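Local coordinates for protein methylxanthine N1-demethylase NdmA (Pseudomonas putida, PDB 6ICN) that removes the N1-methyl group of caffeine as formaldehyde to give theobromine, as a Rieske-type non-heme iron oxygenase that consumes NADH and O2, at residues Y258-S270 against K279-D291. Residues are numbered along the deposited sequence; the frame is centred on the assembly and turned at random.
Sequences YSSSSLHVLFNVS and KNFLIFAREQSDD. With CFF (caffeine), chain F.
Where the pairing of strands 263-270 and 279-286 ends, the carboxylate of Glu287 extends it: OE1 accepts Leu263 N at 3.0 Å, nearly along its own C-O axis, while Glu287 N returns a bond to Leu263 O. CG of Glu287 stands opposite its backbone N (chi1 -176°) and the chain runs straight, which carries OE1 to that amide. A water accepts from Gln288 N, donates to Leu263 O and meets Ser262 OG. Further in, Val265-Ala285, Phe267-Ile283 and Val269-Phe281 are antiparallel hydrogen-bonded pairs. His264, Leu266 and Ser270 lie on the opposite face. The His264 ring has Ala285 O over one face, ND1 3.8 Å from Arg286 CB, and a plane just 6° from that of Phe284, but these rings are slid apart, centroids 5.9 Å from each other, and hardly overlap; it also meets the ring of His296 in helix 293-313. An alanine here would probably leave Arg286 CB, Phe284 CD2 and the His296 ring without their neighbour. Leu266 CD2 packs 3.9 Å from Phe284 CB, and its CD1 lies 3.4 Å from caffeine C4. At the far end Ser270 OG donates to Asn280 OD1 (2.7 Å). Polar side-chain bonds thus fasten both ends of this hairpin, whose pairing sets where Leu266 meets caffeine.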
ATOM      1  N   TYR A 258      39.345  -9.875 -21.883  1.00 37.30           N
ATOM      2  CA  TYR A 258      40.123  -9.192 -22.915  1.00 38.93           C
ATOM      3  C   TYR A 258      40.574  -7.810 -22.453  1.00 43.66           C
ATOM      4  O   TYR A 258      41.732  -7.424 -22.667  1.00 39.96           O
ATOM      5  CB  TYR A 258      39.300  -9.062 -24.198  1.00 36.86           C
ATOM      6  CG  TYR A 258      38.926 -10.369 -24.868  1.00 42.19           C
ATOM      7  CD1 TYR A 258      39.735 -11.498 -24.751  1.00 38.97           C
ATOM      8  CD2 TYR A 258      37.766 -10.468 -25.631  1.00 40.36           C
ATOM      9  CE1 TYR A 258      39.393 -12.691 -25.370  1.00 40.39           C
ATOM     10  CE2 TYR A 258      37.413 -11.656 -26.252  1.00 42.48           C
ATOM     11  CZ  TYR A 258      38.230 -12.763 -26.121  1.00 40.97           C
ATOM     12  OH  TYR A 258      37.880 -13.942 -26.741  1.00 38.13           O
ATOM     13  N   SER A 259      39.672  -7.049 -21.824  1.00 39.29           N
ATOM     14  CA  SER A 259      39.940  -5.640 -21.546  1.00 41.69           C
ATOM     15  C   SER A 259      41.009  -5.447 -20.475  1.00 45.09           C
ATOM     16  O   SER A 259      41.772  -4.475 -20.535  1.00 45.90           O
ATOM     17  CB  SER A 259      38.652  -4.937 -21.119  1.00 41.50           C
ATOM     18  OG  SER A 259      38.137  -5.518 -19.931  1.00 42.56           O
ATOM     19  N   SER A 260      41.077  -6.342 -19.489  1.00 41.64           N
ATOM     20  CA  SER A 260      41.957  -6.156 -18.347  1.00 41.42           C
ATOM     21  C   SER A 260      43.061  -7.198 -18.232  1.00 42.64           C
ATOM     22  O   SER A 260      43.932  -7.044 -17.369  1.00 43.36           O
ATOM     23  CB  SER A 260      41.141  -6.163 -17.044  1.00 43.47           C
ATOM     24  OG  SER A 260      40.399  -7.370 -16.941  1.00 40.44           O
ATOM     25  N   SER A 261      43.047  -8.245 -19.063  1.00 40.24           N
ATOM     26  CA  SER A 261      44.027  -9.336 -19.000  1.00 39.27           C
ATOM     27  C   SER A 261      44.111  -9.937 -17.598  1.00 41.40           C
ATOM     28  O   SER A 261      45.198 -10.169 -17.059  1.00 43.22           O
ATOM     29  CB  SER A 261      45.404  -8.867 -19.476  1.00 40.41           C
ATOM     30  OG  SER A 261      45.392  -8.631 -20.873  1.00 43.97           O
ATOM     31  N   SER A 262      42.944 -10.207 -17.008  1.00 36.01           N
ATOM     32  CA  SER A 262      42.891 -10.730 -15.647  1.00 33.01           C
ATOM     33  C   SER A 262      41.741 -11.723 -15.515  1.00 30.25           C
ATOM     34  O   SER A 262      40.784 -11.708 -16.297  1.00 34.22           O
ATOM     35  CB  SER A 262      42.745  -9.597 -14.630  1.00 34.61           C
ATOM     36  OG  SER A 262      41.681  -8.733 -14.983  1.00 38.51           O
ATOM     37  N   LEU A 263      41.851 -12.589 -14.510  1.00 26.56           N
ATOM     38  CA  LEU A 263      40.900 -13.680 -14.325  1.00 25.74           C
ATOM     39  C   LEU A 263      39.660 -13.194 -13.574  1.00 26.06           C
ATOM     40  O   LEU A 263      39.757 -12.428 -12.612  1.00 25.85           O
ATOM     41  CB  LEU A 263      41.562 -14.830 -13.564  1.00 26.84           C
ATOM     42  CG  LEU A 263      40.720 -16.080 -13.284  1.00 28.47           C
ATOM     43  CD1 LEU A 263      40.234 -16.714 -14.582  1.00 28.69           C
ATOM     44  CD2 LEU A 263      41.487 -17.089 -12.440  1.00 31.42           C
ATOM     45  N   HIS A 264      38.490 -13.614 -14.051  1.00 24.50           N
ATOM     46  CA  HIS A 264      37.207 -13.326 -13.412  1.00 24.59           C
ATOM     47  C   HIS A 264      36.406 -14.619 -13.464  1.00 25.62           C
ATOM     48  O   HIS A 264      36.259 -15.201 -14.542  1.00 25.94           O
ATOM     49  CB  HIS A 264      36.485 -12.174 -14.138  1.00 24.42           C
ATOM     50  CG  HIS A 264      35.337 -11.571 -13.377  1.00 24.91           C
ATOM     51  ND1 HIS A 264      35.423 -10.351 -12.734  1.00 25.80           N
ATOM     52  CD2 HIS A 264      34.068 -12.007 -13.189  1.00 24.68           C
ATOM     53  CE1 HIS A 264      34.258 -10.071 -12.170  1.00 26.44           C
ATOM     54  NE2 HIS A 264      33.418 -11.057 -12.436  1.00 26.25           N
ATOM     55  N   VAL A 265      35.927 -15.100 -12.316  1.00 21.43           N
ATOM     56  CA  VAL A 265      35.231 -16.382 -12.237  1.00 20.27           C
ATOM     57  C   VAL A 265      33.796 -16.135 -11.789  1.00 22.15           C
ATOM     58  O   VAL A 265      33.569 -15.428 -10.802  1.00 20.32           O
ATOM     59  CB  VAL A 265      35.925 -17.353 -11.266  1.00 21.86           C
ATOM     60  CG1 VAL A 265      35.235 -18.709 -11.285  1.00 22.04           C
ATOM     61  CG2 VAL A 265      37.418 -17.489 -11.607  1.00 23.75           C
ATOM     62  N   LEU A 266      32.841 -16.728 -12.498  1.00 20.25           N
ATOM     63  CA  LEU A 266      31.431 -16.682 -12.123  1.00 19.20           C
ATOM     64  C   LEU A 266      30.977 -18.085 -11.752  1.00 19.90           C
ATOM     65  O   LEU A 266      31.130 -19.024 -12.543  1.00 21.90           O
ATOM     66  CB  LEU A 266      30.561 -16.142 -13.257  1.00 19.67           C
ATOM     67  CG  LEU A 266      30.939 -14.759 -13.774  1.00 24.48           C
ATOM     68  CD1 LEU A 266      30.313 -14.551 -15.143  1.00 28.14           C
ATOM     69  CD2 LEU A 266      30.469 -13.677 -12.797  1.00 23.70           C
ATOM     70  N   PHE A 267      30.418 -18.232 -10.558  1.00 18.85           N
ATOM     71  CA  PHE A 267      29.900 -19.515 -10.102  1.00 19.03           C
ATOM     72  C   PHE A 267      28.413 -19.324  -9.856  1.00 20.16           C
ATOM     73  O   PHE A 267      28.012 -18.584  -8.945  1.00 18.39           O
ATOM     74  CB  PHE A 267      30.634 -19.989  -8.848  1.00 17.47           C
ATOM     75  CG  PHE A 267      30.108 -21.272  -8.272  1.00 19.51           C
ATOM     76  CD1 PHE A 267      30.448 -22.503  -8.832  1.00 19.94           C
ATOM     77  CD2 PHE A 267      29.284 -21.257  -7.154  1.00 19.03           C
ATOM     78  CE1 PHE A 267      29.981 -23.678  -8.281  1.00 18.64           C
ATOM     79  CE2 PHE A 267      28.799 -22.444  -6.589  1.00 20.76           C
ATOM     80  CZ  PHE A 267      29.149 -23.658  -7.154  1.00 21.26           C
ATOM     81  N   ASN A 268      27.595 -19.954 -10.686  1.00 17.30           N
ATOM     82  CA  ASN A 268      26.150 -19.782 -10.606  1.00 17.69           C
ATOM     83  C   ASN A 268      25.498 -21.136 -10.384  1.00 18.78           C
ATOM     84  O   ASN A 268      25.799 -22.098 -11.101  1.00 18.32           O
ATOM     85  CB  ASN A 268      25.608 -19.113 -11.879  1.00 20.71           C
ATOM     86  CG  ASN A 268      24.173 -18.615 -11.704  1.00 27.88           C
ATOM     87  OD1 ASN A 268      23.229 -19.334 -12.039  1.00 25.97           O
ATOM     88  ND2 ASN A 268      24.002 -17.389 -11.150  1.00 20.79           N
ATOM     89  N   VAL A 269      24.620 -21.226  -9.386  1.00 17.07           N
ATOM     90  CA  VAL A 269      23.909 -22.476  -9.119  1.00 16.64           C
ATOM     91  C   VAL A 269      22.471 -22.172  -8.688  1.00 20.31           C
ATOM     92  O   VAL A 269      22.209 -21.201  -7.967  1.00 18.08           O
ATOM     93  CB  VAL A 269      24.674 -23.331  -8.078  1.00 18.20           C
ATOM     94  CG1 VAL A 269      24.906 -22.546  -6.754  1.00 19.61           C
ATOM     95  CG2 VAL A 269      23.974 -24.674  -7.834  1.00 16.85           C
ATOM     96  N   SER A 270      21.535 -23.000  -9.147  1.00 19.94           N
ATOM     97  CA  SER A 270      20.112 -22.825  -8.873  1.00 20.11           C
ATOM     98  C   SER A 270      19.645 -23.866  -7.864  1.00 22.02           C
ATOM     99  O   SER A 270      19.889 -25.065  -8.048  1.00 24.28           O
ATOM    100  CB  SER A 270      19.262 -22.957 -10.149  1.00 18.97           C
ATOM    101  OG  SER A 270      19.646 -22.046 -11.164  1.00 21.79           O
ATOM    102  N   LYS A 279      15.677 -20.542  -6.401  1.00 16.13           N
ATOM    103  CA  LYS A 279      16.466 -19.620  -5.597  1.00 16.84           C
ATOM    104  C   LYS A 279      17.892 -19.736  -6.110  1.00 18.43           C
ATOM    105  O   LYS A 279      18.498 -20.817  -6.042  1.00 19.12           O
ATOM    106  CB  LYS A 279      16.360 -19.975  -4.111  1.00 17.23           C
ATOM    107  CG  LYS A 279      17.213 -19.115  -3.196  1.00 15.51           C
ATOM    108  CD  LYS A 279      17.097 -19.648  -1.762  1.00 16.83           C
ATOM    109  CE  LYS A 279      17.842 -18.729  -0.798  1.00 19.56           C
ATOM    110  NZ  LYS A 279      17.670 -19.184   0.635  1.00 19.19           N
ATOM    111  N   ASN A 280      18.409 -18.652  -6.676  1.00 15.58           N
ATOM    112  CA  ASN A 280      19.648 -18.697  -7.431  1.00 16.24           C
ATOM    113  C   ASN A 280      20.783 -18.027  -6.670  1.00 16.48           C
ATOM    114  O   ASN A 280      20.582 -17.024  -5.982  1.00 17.77           O
ATOM    115  CB  ASN A 280      19.452 -18.059  -8.803  1.00 17.19           C
ATOM    116  CG  ASN A 280      18.347 -18.756  -9.577  1.00 18.95           C
ATOM    117  OD1 ASN A 280      18.537 -19.878 -10.058  1.00 20.62           O
ATOM    118  ND2 ASN A 280      17.171 -18.131  -9.646  1.00 18.61           N
ATOM    119  N   PHE A 281      21.983 -18.589  -6.804  1.00 15.50           N
ATOM    120  CA  PHE A 281      23.171 -18.097  -6.121  1.00 15.79           C
ATOM    121  C   PHE A 281      24.238 -17.740  -7.147  1.00 17.05           C
ATOM    122  O   PHE A 281      24.483 -18.508  -8.088  1.00 17.56           O
ATOM    123  CB  PHE A 281      23.712 -19.156  -5.142  1.00 16.15           C
ATOM    124  CG  PHE A 281      22.708 -19.597  -4.101  1.00 14.63           C
ATOM    125  CD1 PHE A 281      21.773 -20.597  -4.390  1.00 15.41           C
ATOM    126  CD2 PHE A 281      22.688 -19.011  -2.834  1.00 15.89           C
ATOM    127  CE1 PHE A 281      20.841 -21.010  -3.432  1.00 15.60           C
ATOM    128  CE2 PHE A 281      21.748 -19.414  -1.868  1.00 17.21           C
ATOM    129  CZ  PHE A 281      20.825 -20.405  -2.163  1.00 17.29           C
ATOM    130  N   LEU A 282      24.867 -16.579  -6.967  1.00 15.36           N
ATOM    131  CA  LEU A 282      26.046 -16.189  -7.730  1.00 16.54           C
ATOM    132  C   LEU A 282      27.174 -15.863  -6.764  1.00 16.77           C
ATOM    133  O   LEU A 282      27.004 -15.053  -5.839  1.00 18.50           O
ATOM    134  CB  LEU A 282      25.787 -14.970  -8.632  1.00 15.98           C
ATOM    135  CG  LEU A 282      27.049 -14.507  -9.395  1.00 17.85           C
ATOM    136  CD1 LEU A 282      27.426 -15.539 -10.463  1.00 18.72           C
ATOM    137  CD2 LEU A 282      26.870 -13.118 -10.020  1.00 21.70           C
ATOM    138  N   ILE A 283      28.310 -16.518  -6.961  1.00 15.62           N
ATOM    139  CA  ILE A 283      29.560 -16.162  -6.306  1.00 14.91           C
ATOM    140  C   ILE A 283      30.521 -15.750  -7.408  1.00 17.12           C
ATOM    141  O   ILE A 283      30.615 -16.440  -8.431  1.00 18.15           O
ATOM    142  CB  ILE A 283      30.138 -17.345  -5.508  1.00 16.42           C
ATOM    143  CG1 ILE A 283      29.094 -17.927  -4.564  1.00 17.45           C
ATOM    144  CG2 ILE A 283      31.375 -16.910  -4.718  1.00 17.18           C
ATOM    145  CD1 ILE A 283      29.581 -19.133  -3.787  1.00 18.39           C
ATOM    146  N   PHE A 284      31.231 -14.639  -7.225  1.00 16.33           N
ATOM    147  CA  PHE A 284      32.180 -14.252  -8.259  1.00 16.82           C
ATOM    148  C   PHE A 284      33.517 -13.897  -7.634  1.00 19.89           C
ATOM    149  O   PHE A 284      33.587 -13.383  -6.510  1.00 20.10           O
ATOM    150  CB  PHE A 284      31.660 -13.102  -9.170  1.00 19.69           C
ATOM    151  CG  PHE A 284      31.494 -11.783  -8.476  1.00 19.87           C
ATOM    152  CD1 PHE A 284      30.311 -11.470  -7.830  1.00 17.63           C
ATOM    153  CD2 PHE A 284      32.516 -10.848  -8.491  1.00 18.56           C
ATOM    154  CE1 PHE A 284      30.155 -10.245  -7.206  1.00 19.66           C
ATOM    155  CE2 PHE A 284      32.377  -9.622  -7.848  1.00 19.96           C
ATOM    156  CZ  PHE A 284      31.195  -9.323  -7.203  1.00 19.79           C
ATOM    157  N   ALA A 285      34.580 -14.209  -8.375  1.00 19.63           N
ATOM    158  CA  ALA A 285      35.946 -14.028  -7.900  1.00 18.87           C
ATOM    159  C   ALA A 285      36.736 -13.261  -8.941  1.00 22.18           C
ATOM    160  O   ALA A 285      36.526 -13.444 -10.146  1.00 22.65           O
ATOM    161  CB  ALA A 285      36.639 -15.365  -7.624  1.00 19.52           C
ATOM    162  N   ARG A 286      37.639 -12.391  -8.485  1.00 21.27           N
ATOM    163  CA  ARG A 286      38.384 -11.608  -9.457  1.00 21.18           C
ATOM    164  C   ARG A 286      39.819 -11.420  -9.004  1.00 22.78           C
ATOM    165  O   ARG A 286      40.098 -11.259  -7.811  1.00 22.44           O
ATOM    166  CB  ARG A 286      37.732 -10.243  -9.728  1.00 19.61           C
ATOM    167  CG  ARG A 286      37.663  -9.291  -8.532  1.00 21.07           C
ATOM    168  CD  ARG A 286      36.662  -8.192  -8.874  1.00 23.73           C
ATOM    169  NE  ARG A 286      36.771  -7.003  -8.033  1.00 21.07           N
ATOM    170  CZ  ARG A 286      36.201  -6.871  -6.843  1.00 19.51           C
ATOM    171  NH1 ARG A 286      35.496  -7.871  -6.317  1.00 20.30           N
ATOM    172  NH2 ARG A 286      36.324  -5.724  -6.176  1.00 19.01           N
ATOM    173  N   GLU A 287      40.716 -11.441  -9.990  1.00 23.00           N
ATOM    174  CA  GLU A 287      42.141 -11.245  -9.755  1.00 27.49           C
ATOM    175  C   GLU A 287      42.466  -9.775  -9.520  1.00 27.70           C
ATOM    176  O   GLU A 287      43.216  -9.436  -8.595  1.00 28.63           O
ATOM    177  CB  GLU A 287      42.916 -11.793 -10.954  1.00 26.35           C
ATOM    178  CG  GLU A 287      44.414 -11.742 -10.813  1.00 29.94           C
ATOM    179  CD  GLU A 287      45.104 -12.314 -12.042  1.00 40.30           C
ATOM    180  OE1 GLU A 287      44.442 -12.446 -13.100  1.00 35.93           O
ATOM    181  OE2 GLU A 287      46.307 -12.633 -11.942  1.00 44.56           O
ATOM    182  N   GLN A 288      41.903  -8.890 -10.346  1.00 25.62           N
ATOM    183  CA  GLN A 288      42.035  -7.444 -10.158  1.00 28.93           C
ATOM    184  C   GLN A 288      40.948  -7.002  -9.186  1.00 27.95           C
ATOM    185  O   GLN A 288      39.774  -6.911  -9.554  1.00 28.11           O
ATOM    186  CB  GLN A 288      41.928  -6.715 -11.494  1.00 31.26           C
ATOM    187  CG  GLN A 288      43.205  -6.766 -12.327  1.00 40.34           C
ATOM    188  CD  GLN A 288      43.085  -5.998 -13.634  1.00 42.97           C
ATOM    189  OE1 GLN A 288      42.035  -5.421 -13.940  1.00 44.69           O
ATOM    190  NE2 GLN A 288      44.166  -5.985 -14.417  1.00 47.35           N
ATOM    191  N   SER A 289      41.327  -6.730  -7.935  1.00 28.07           N
ATOM    192  CA  SER A 289      40.329  -6.562  -6.884  1.00 28.90           C
ATOM    193  C   SER A 289      40.497  -5.260  -6.106  1.00 27.76           C
ATOM    194  O   SER A 289      39.945  -5.130  -5.003  1.00 31.68           O
ATOM    195  CB  SER A 289      40.356  -7.744  -5.920  1.00 27.84           C
ATOM    196  OG  SER A 289      41.612  -7.863  -5.263  1.00 31.66           O
ATOM    197  N   ASP A 290      41.241  -4.292  -6.642  1.00 31.51           N
ATOM    198  CA  ASP A 290      41.363  -3.004  -5.971  1.00 33.89           C
ATOM    199  C   ASP A 290      40.159  -2.101  -6.232  1.00 32.57           C
ATOM    200  O   ASP A 290      40.025  -1.060  -5.579  1.00 34.00           O
ATOM    201  CB  ASP A 290      42.647  -2.307  -6.423  1.00 35.22           C
ATOM    202  CG  ASP A 290      42.789  -2.279  -7.954  1.00 47.03           C
ATOM    203  OD1 ASP A 290      42.724  -3.331  -8.605  1.00 50.15           O
ATOM    204  OD2 ASP A 290      42.929  -1.148  -8.478  1.00 55.84           O
ATOM    205  N   ASP A 291      39.265  -2.487  -7.142  1.00 27.05           N
ATOM    206  CA  ASP A 291      38.086  -1.704  -7.465  1.00 25.02           C
ATOM    207  C   ASP A 291      36.942  -2.071  -6.522  1.00 23.43           C
ATOM    208  O   ASP A 291      37.080  -2.903  -5.626  1.00 21.79           O
ATOM    209  CB  ASP A 291      37.699  -1.934  -8.919  1.00 21.99           C
ATOM    210  CG  ASP A 291      37.498  -3.414  -9.241  1.00 21.70           C
ATOM    211  OD1 ASP A 291      37.616  -4.264  -8.330  1.00 22.37           O
ATOM    212  OD2 ASP A 291      37.219  -3.717 -10.413  1.00 24.42           O
TER
HETATM  213  N1  CFF F 402      26.475 -14.735 -17.754  1.00 27.43           N
HETATM  214  C2  CFF F 402      27.631 -14.432 -18.426  1.00 30.14           C
HETATM  215  C10 CFF F 402      25.624 -15.809 -18.233  1.00 27.58           C
HETATM  216  C6  CFF F 402      26.120 -14.050 -16.664  1.00 27.94           C
HETATM  217  N3  CFF F 402      28.431 -13.427 -17.986  1.00 30.34           N
HETATM  218  O11 CFF F 402      27.939 -15.049 -19.401  1.00 27.76           O
HETATM  219  C12 CFF F 402      29.663 -13.094 -18.694  1.00 29.20           C
HETATM  220  C4  CFF F 402      28.073 -12.730 -16.882  1.00 29.57           C
HETATM  221  C5  CFF F 402      26.941 -13.031 -16.216  1.00 25.65           C
HETATM  222  N9  CFF F 402      28.667 -11.708 -16.241  1.00 32.45           N
HETATM  223  O13 CFF F 402      25.106 -14.319 -16.079  1.00 25.79           O
HETATM  224  N7  CFF F 402      26.846 -12.200 -15.162  1.00 26.44           N
HETATM  225  C8  CFF F 402      27.908 -11.386 -15.181  1.00 27.13           C
HETATM  226  C14 CFF F 402      25.925 -11.969 -14.063  1.00 28.08           C
HETATM  227  O   HOH W   1      40.080  -9.611 -12.772  1.00 26.99           O